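Putative enoyl-CoA hydratase (Streptomyces avermitilis, PDB 3GKB) probably acts on acyl-CoA thioesters as an enoyl-CoA hydratase or related enzyme of the crotonase family, though its own substrate is not established. Local coordinates at residues Gly141-Leu146 with Arg268-Leu273; Arg165-Glu170 with Ala184-Ile189. All coordinates share one frame; numbering follows the deposited sequence.

Contact 1: residues Gly141-Leu146 with Arg268-Leu273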
loop_
_atom_site.group_PDB
_atom_site.type_symbol
_atom_site.label_atom_id
_atom_site.label_comp_id
_atom_site.label_asym_id
_atom_site.label_seq_id
_atom_site.Cartn_x
_atom_site.Cartn_y
_atom_site.Cartn_z
ATOM N N GLY B 141 -18.392 3.675 1.174
ATOM C CA GLY B 141 -18.662 3.249 -0.188
ATOM C C GLY B 141 -18.644 4.388 -1.181
ATOM O O GLY B 141 -19.038 5.522 -0.860
ATOM N N GLN B 142 -18.221 4.088 -2.404
ATOM C CA GLN B 142 -18.313 5.072 -3.492
ATOM C C GLN B 142 -19.561 4.695 -4.295
ATOM O O GLN B 142 -19.523 3.813 -5.129
ATOM C CB GLN B 142 -17.056 5.098 -4.375
ATOM C CG GLN B 142 -15.757 5.541 -3.656
ATOM C CD GLN B 142 -15.723 7.011 -3.144
ATOM O OE1 GLN B 142 -14.826 7.356 -2.351
ATOM N NE2 GLN B 142 -16.677 7.879 -3.596
ATOM N N ILE B 143 -20.674 5.355 -4.003
ATOM C CA ILE B 143 -21.969 5.022 -4.601
ATOM C C ILE B 143 -22.135 5.508 -6.047
ATOM O O ILE B 143 -23.090 5.113 -6.737
ATOM C CB ILE B 143 -23.099 5.626 -3.723
ATOM C CG1 ILE B 143 -24.473 5.026 -4.050
ATOM C CG2 ILE B 143 -23.169 7.146 -3.903
ATOM C CD1 ILE B 143 -24.691 3.627 -3.534
ATOM N N GLU B 144 -21.223 6.383 -6.475
ATOM C CA GLU B 144 -21.334 7.120 -7.726
ATOM C C GLU B 144 -21.661 6.274 -8.948
ATOM O O GLU B 144 -22.582 6.618 -9.699
ATOM C CB GLU B 144 -20.063 7.932 -7.968
ATOM C CG GLU B 144 -19.949 9.144 -7.019
ATOM C CD GLU B 144 -19.117 8.869 -5.743
ATOM O OE1 GLU B 144 -19.076 7.720 -5.259
ATOM O OE2 GLU B 144 -18.524 9.835 -5.209
ATOM N N ALA B 145 -20.939 5.170 -9.133
ATOM C CA ALA B 145 -21.133 4.304 -10.290
ATOM C C ALA B 145 -22.582 3.851 -10.435
ATOM O O ALA B 145 -23.080 3.706 -11.553
ATOM C CB ALA B 145 -20.163 3.075 -10.245
ATOM N N LEU B 146 -23.262 3.648 -9.302
ATOM C CA LEU B 146 -24.680 3.236 -9.304
ATOM C C LEU B 146 -25.668 4.371 -9.658
ATOM O O LEU B 146 -26.847 4.106 -9.967
ATOM C CB LEU B 146 -25.064 2.594 -7.968
ATOM C CG LEU B 146 -24.254 1.354 -7.588
ATOM C CD1 LEU B 146 -24.739 0.757 -6.276
ATOM C CD2 LEU B 146 -24.217 0.306 -8.680
ATOM N N ARG B 268 -30.067 3.423 4.140
ATOM C CA ARG B 268 -29.479 2.340 4.909
ATOM C C ARG B 268 -28.784 1.310 3.981
ATOM O O ARG B 268 -27.628 0.947 4.207
ATOM C CB ARG B 268 -30.527 1.652 5.789
ATOM C CG ARG B 268 -29.942 0.516 6.674
ATOM C CD ARG B 268 -30.879 0.166 7.857
ATOM N NE ARG B 268 -31.231 1.380 8.594
ATOM C CZ ARG B 268 -32.467 1.831 8.817
ATOM N NH1 ARG B 268 -33.550 1.160 8.427
ATOM N NH2 ARG B 268 -32.629 2.970 9.477
ATOM N N ASP B 269 -29.497 0.899 2.925
ATOM C CA ASP B 269 -28.941 0.052 1.874
ATOM C C ASP B 269 -29.067 0.786 0.549
ATOM O O ASP B 269 -29.758 0.338 -0.374
ATOM C CB ASP B 269 -29.676 -1.319 1.819
ATOM C CG ASP B 269 -29.104 -2.288 0.750
ATOM O OD1 ASP B 269 -27.973 -2.078 0.219
ATOM O OD2 ASP B 269 -29.808 -3.294 0.448
ATOM N N LEU B 270 -28.380 1.920 0.442
ATOM C CA LEU B 270 -28.458 2.716 -0.781
ATOM C C LEU B 270 -28.013 1.919 -2.010
ATOM O O LEU B 270 -28.517 2.158 -3.124
ATOM C CB LEU B 270 -27.673 4.036 -0.637
ATOM C CG LEU B 270 -27.794 5.074 -1.744
ATOM C CD1 LEU B 270 -29.270 5.541 -1.904
ATOM C CD2 LEU B 270 -26.859 6.259 -1.478
ATOM N N GLU B 271 -27.060 0.993 -1.834
ATOM C CA GLU B 271 -26.528 0.213 -2.960
ATOM C C GLU B 271 -27.647 -0.608 -3.536
ATOM O O GLU B 271 -27.910 -0.550 -4.746
ATOM C CB GLU B 271 -25.362 -0.694 -2.532
ATOM C CG GLU B 271 -24.110 0.056 -2.102
ATOM C CD GLU B 271 -24.159 0.682 -0.686
ATOM O OE1 GLU B 271 -25.041 0.313 0.135
ATOM O OE2 GLU B 271 -23.290 1.559 -0.390
ATOM N N GLY B 272 -28.346 -1.329 -2.663
ATOM C CA GLY B 272 -29.533 -2.105 -3.066
ATOM C C GLY B 272 -30.636 -1.262 -3.717
ATOM O O GLY B 272 -31.208 -1.635 -4.749
ATOM N N LEU B 273 -30.933 -0.115 -3.123
ATOM C CA LEU B 273 -31.942 0.782 -3.661
ATOM C C LEU B 273 -31.585 1.230 -5.072
ATOM O O LEU B 273 -32.416 1.177 -5.994
ATOM C CB LEU B 273 -32.124 1.982 -2.726
ATOM C CG LEU B 273 -33.146 3.036 -3.143
ATOM C CD1 LEU B 273 -34.483 2.358 -3.479
ATOM C CD2 LEU B 273 -33.343 4.026 -2.028
#
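I143 meets L270 and E271 where the loop leaving strand 139-141 of this crotonase-family fold packs against the first turn of helix 270-280. The tight part is apolar and belongs to I143. Its CG1 stands anti to the backbone N (chi1 -165°), which carries CD1 across to the helix. There CG1 lies 3.7 Å from CD2 of L270, the two side chains crossing at about a right angle. CD1 of I143 reaches 3.9 Å from CG of E271, so the end of the isoleucine is shared between two consecutive helix residues. A second touch comes from L146, whose CD1 rests 3.8 Å from the backbone O of E271; M274 and R275 flank the same leucine, and L212 of the second subunit also packs on it.

The E271 chain bends at chi2 (77°), laying its carboxylate against CD1 of I143 while OE2 forms a salt bridge with R118, whose NH2 also donates to the backbone O of R268. A buried carboxylate is thus given a positive partner, which probably helps keep it ionised. E144 probably corresponds to a catalytic glutamate of crotonases, beside E123 of helix 120-127; NE2 of Q142 donates to its OE1 at 2.9 Å on the syn side, tilted from the carboxylate plane.

The loose side lies where the chain enters the helix. R268 and D269 are exposed and stand clear of the loop. D269 is the N-cap: its OD1 accepts from N of G272 at 3.0 Å, with the donor approaching from above the carboxylate plane, 62° out of it.

Contact 2: residues Arg165-Glu170 with Ala184-Ile189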
loop_
_atom_site.group_PDB
_atom_site.type_symbol
_atom_site.label_atom_id
_atom_site.label_comp_id
_atom_site.label_asym_id
_atom_site.label_seq_id
_atom_site.Cartn_x
_atom_site.Cartn_y
_atom_site.Cartn_z
ATOM N N ARG B 165 -4.244 1.369 -7.525
ATOM C CA ARG B 165 -5.207 1.341 -8.637
ATOM C C ARG B 165 -6.155 0.120 -8.629
ATOM O O ARG B 165 -7.351 0.279 -8.912
ATOM C CB ARG B 165 -4.483 1.410 -9.977
ATOM C CG ARG B 165 -5.429 1.265 -11.204
ATOM C CD ARG B 165 -4.700 1.454 -12.515
ATOM N NE ARG B 165 -5.507 0.962 -13.621
ATOM C CZ ARG B 165 -5.672 -0.333 -13.904
ATOM N NH1 ARG B 165 -5.071 -1.276 -13.176
ATOM N NH2 ARG B 165 -6.438 -0.692 -14.926
ATOM N N ASN B 166 -5.618 -1.083 -8.356
ATOM C CA ASN B 166 -6.415 -2.299 -8.453
ATOM C C ASN B 166 -7.603 -2.272 -7.497
ATOM O O ASN B 166 -8.734 -2.560 -7.874
ATOM C CB ASN B 166 -5.569 -3.530 -8.194
ATOM C CG ASN B 166 -4.489 -3.719 -9.232
ATOM O OD1 ASN B 166 -3.326 -3.446 -8.971
ATOM N ND2 ASN B 166 -4.872 -4.178 -10.432
ATOM N N ARG B 167 -7.323 -1.950 -6.250
ATOM C CA ARG B 167 -8.354 -1.780 -5.255
ATOM C C ARG B 167 -9.221 -0.535 -5.421
ATOM O O ARG B 167 -10.382 -0.571 -5.059
ATOM C CB ARG B 167 -7.754 -1.874 -3.842
ATOM C CG ARG B 167 -7.386 -3.318 -3.487
ATOM C CD ARG B 167 -6.573 -3.413 -2.219
ATOM N NE ARG B 167 -6.584 -4.767 -1.674
ATOM C CZ ARG B 167 -5.757 -5.198 -0.710
ATOM N NH1 ARG B 167 -4.822 -4.393 -0.184
ATOM N NH2 ARG B 167 -5.861 -6.442 -0.284
ATOM N N ALA B 168 -8.687 0.541 -5.976
ATOM C CA ALA B 168 -9.455 1.713 -6.308
ATOM C C ALA B 168 -10.537 1.385 -7.338
ATOM O O ALA B 168 -11.674 1.816 -7.187
ATOM C CB ALA B 168 -8.541 2.843 -6.823
ATOM N N LEU B 169 -10.176 0.628 -8.373
ATOM C CA LEU B 169 -11.154 0.236 -9.403
ATOM C C LEU B 169 -12.205 -0.683 -8.806
ATOM O O LEU B 169 -13.388 -0.583 -9.114
ATOM C CB LEU B 169 -10.461 -0.490 -10.555
ATOM C CG LEU B 169 -9.776 0.388 -11.590
ATOM C CD1 LEU B 169 -8.942 -0.538 -12.473
ATOM C CD2 LEU B 169 -10.806 1.225 -12.432
ATOM N N GLU B 170 -11.763 -1.602 -7.937
ATOM C CA GLU B 170 -12.697 -2.446 -7.223
ATOM C C GLU B 170 -13.679 -1.578 -6.410
ATOM O O GLU B 170 -14.889 -1.782 -6.489
ATOM C CB GLU B 170 -11.971 -3.429 -6.299
ATOM C CG GLU B 170 -12.939 -4.321 -5.486
ATOM C CD GLU B 170 -12.249 -5.069 -4.329
ATOM O OE1 GLU B 170 -11.023 -4.925 -4.130
ATOM O OE2 GLU B 170 -12.966 -5.751 -3.594
ATOM N N ALA B 184 -9.736 -0.506 6.461
ATOM C CA ALA B 184 -8.413 -0.417 7.099
ATOM C C ALA B 184 -7.382 -1.357 6.472
ATOM O O ALA B 184 -6.249 -0.942 6.214
ATOM C CB ALA B 184 -8.503 -0.673 8.626
ATOM N N SER B 185 -7.733 -2.610 6.200
ATOM C CA SER B 185 -6.741 -3.493 5.593
ATOM C C SER B 185 -6.303 -2.973 4.202
ATOM O O SER B 185 -5.147 -3.125 3.840
ATOM C CB SER B 185 -7.190 -4.962 5.533
ATOM O OG SER B 185 -8.223 -5.113 4.633
ATOM N N TYR B 186 -7.213 -2.318 3.470
ATOM C CA TYR B 186 -6.909 -1.686 2.175
ATOM C C TYR B 186 -6.065 -0.409 2.328
ATOM O O TYR B 186 -5.341 -0.039 1.418
ATOM C CB TYR B 186 -8.201 -1.359 1.414
ATOM C CG TYR B 186 -8.830 -2.511 0.626
ATOM C CD1 TYR B 186 -8.619 -3.856 0.966
ATOM C CD2 TYR B 186 -9.647 -2.246 -0.451
ATOM C CE1 TYR B 186 -9.194 -4.856 0.234
ATOM C CE2 TYR B 186 -10.222 -3.245 -1.179
ATOM C CZ TYR B 186 -9.990 -4.561 -0.837
ATOM O OH TYR B 186 -10.548 -5.576 -1.589
ATOM N N GLY B 187 -6.174 0.271 3.465
ATOM C CA GLY B 187 -5.464 1.499 3.709
ATOM C C GLY B 187 -6.294 2.737 3.391
ATOM O O GLY B 187 -5.757 3.845 3.405
ATOM N N TRP B 188 -7.595 2.544 3.144
ATOM C CA TRP B 188 -8.554 3.644 2.871
ATOM C C TRP B 188 -8.732 4.513 4.115
ATOM O O TRP B 188 -8.889 5.739 4.028
ATOM C CB TRP B 188 -9.890 3.044 2.461
ATOM C CG TRP B 188 -10.862 3.921 1.738
ATOM C CD1 TRP B 188 -10.749 5.260 1.459
ATOM C CD2 TRP B 188 -12.124 3.512 1.214
ATOM N NE1 TRP B 188 -11.865 5.693 0.776
ATOM C CE2 TRP B 188 -12.713 4.634 0.596
ATOM C CE3 TRP B 188 -12.798 2.292 1.168
ATOM C CZ2 TRP B 188 -13.950 4.571 -0.045
ATOM C CZ3 TRP B 188 -14.037 2.237 0.537
ATOM C CH2 TRP B 188 -14.600 3.370 -0.041
ATOM N N ILE B 189 -8.679 3.871 5.272
ATOM C CA ILE B 189 -8.624 4.572 6.556
ATOM C C ILE B 189 -7.446 4.052 7.364
ATOM O O ILE B 189 -6.828 3.035 7.013
ATOM C CB ILE B 189 -9.923 4.385 7.381
ATOM C CG1 ILE B 189 -10.115 2.903 7.741
ATOM C CG2 ILE B 189 -11.106 4.945 6.630
ATOM C CD1 ILE B 189 -11.370 2.605 8.574
HETATM O O HOH W 1 -4.075 -1.803 -0.821
#
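Helix 165-174 and the last turn of helix 180-186 come nearest at R167 and Y186, whose CA atoms are 7.6 Å apart, close enough for the two side chains to lie over one another. R167 lays its whole chain along one face of the Y186 ring. Extended from CG to NE, it puts CD almost exactly on the ring normal, 3.5 Å from the centroid of Y186, a CH-pi contact. Beyond it the guanidinium lies on the ring with the planes 19° apart and NE 3.2 Å from CE1 of Y186, an offset stack.

At the far end of the ring the phenol is held as well. OH of Y186 donates to OE1 of E170 over 2.7 Å, meeting it on the syn side, 18° out of the carboxylate plane. E170 reaches it with an extended chain whose CG is anti to the backbone N (chi1 178°). Helix 180-186 ends here in a Schellman motif, with G187 at positive phi as its C-prime residue, and the whole contact lies at a subunit interface of the crotonase-like trimer. R191 of the second subunit bonds both OE2 of E170 and OH of Y186, while NH2 of R167 donates to the backbone O of A184 of that same subunit.

Trading Y186 for a leucine would probably leave the R167 guanidinium without its flat support, and E170 without the hydroxyl that donates to it. At the edge of the guanidinium, in its plane, NH1 of R167 donates to a water at 2.8 Å, and this water lies 3.1 Å from the backbone O of Y186, bridging the two.

Overall arrangement
Contacts 1 and 2 have centres about 17 Å apart, and the stretch of chain between the two segments of contact 1 contains all of contact 2. W188 joins them directly: its indole reaches the loop of contact 1, CZ2 lying 3.7 Å from OE1 of Q142 and CH2 4.0 Å from N of G141. Helix 120-127 is a common neighbour, since Q142 and W188 both pack on A122. Each contact also touches the second subunit, contact 1 through A145 and L146 by packing and contact 2 through charged and polar bonds. The probable active-site glutamate, E144, belongs to contact 1, with E123 nearby; the R167-Y186 pair of contact 2 lies away from it at the subunit interface.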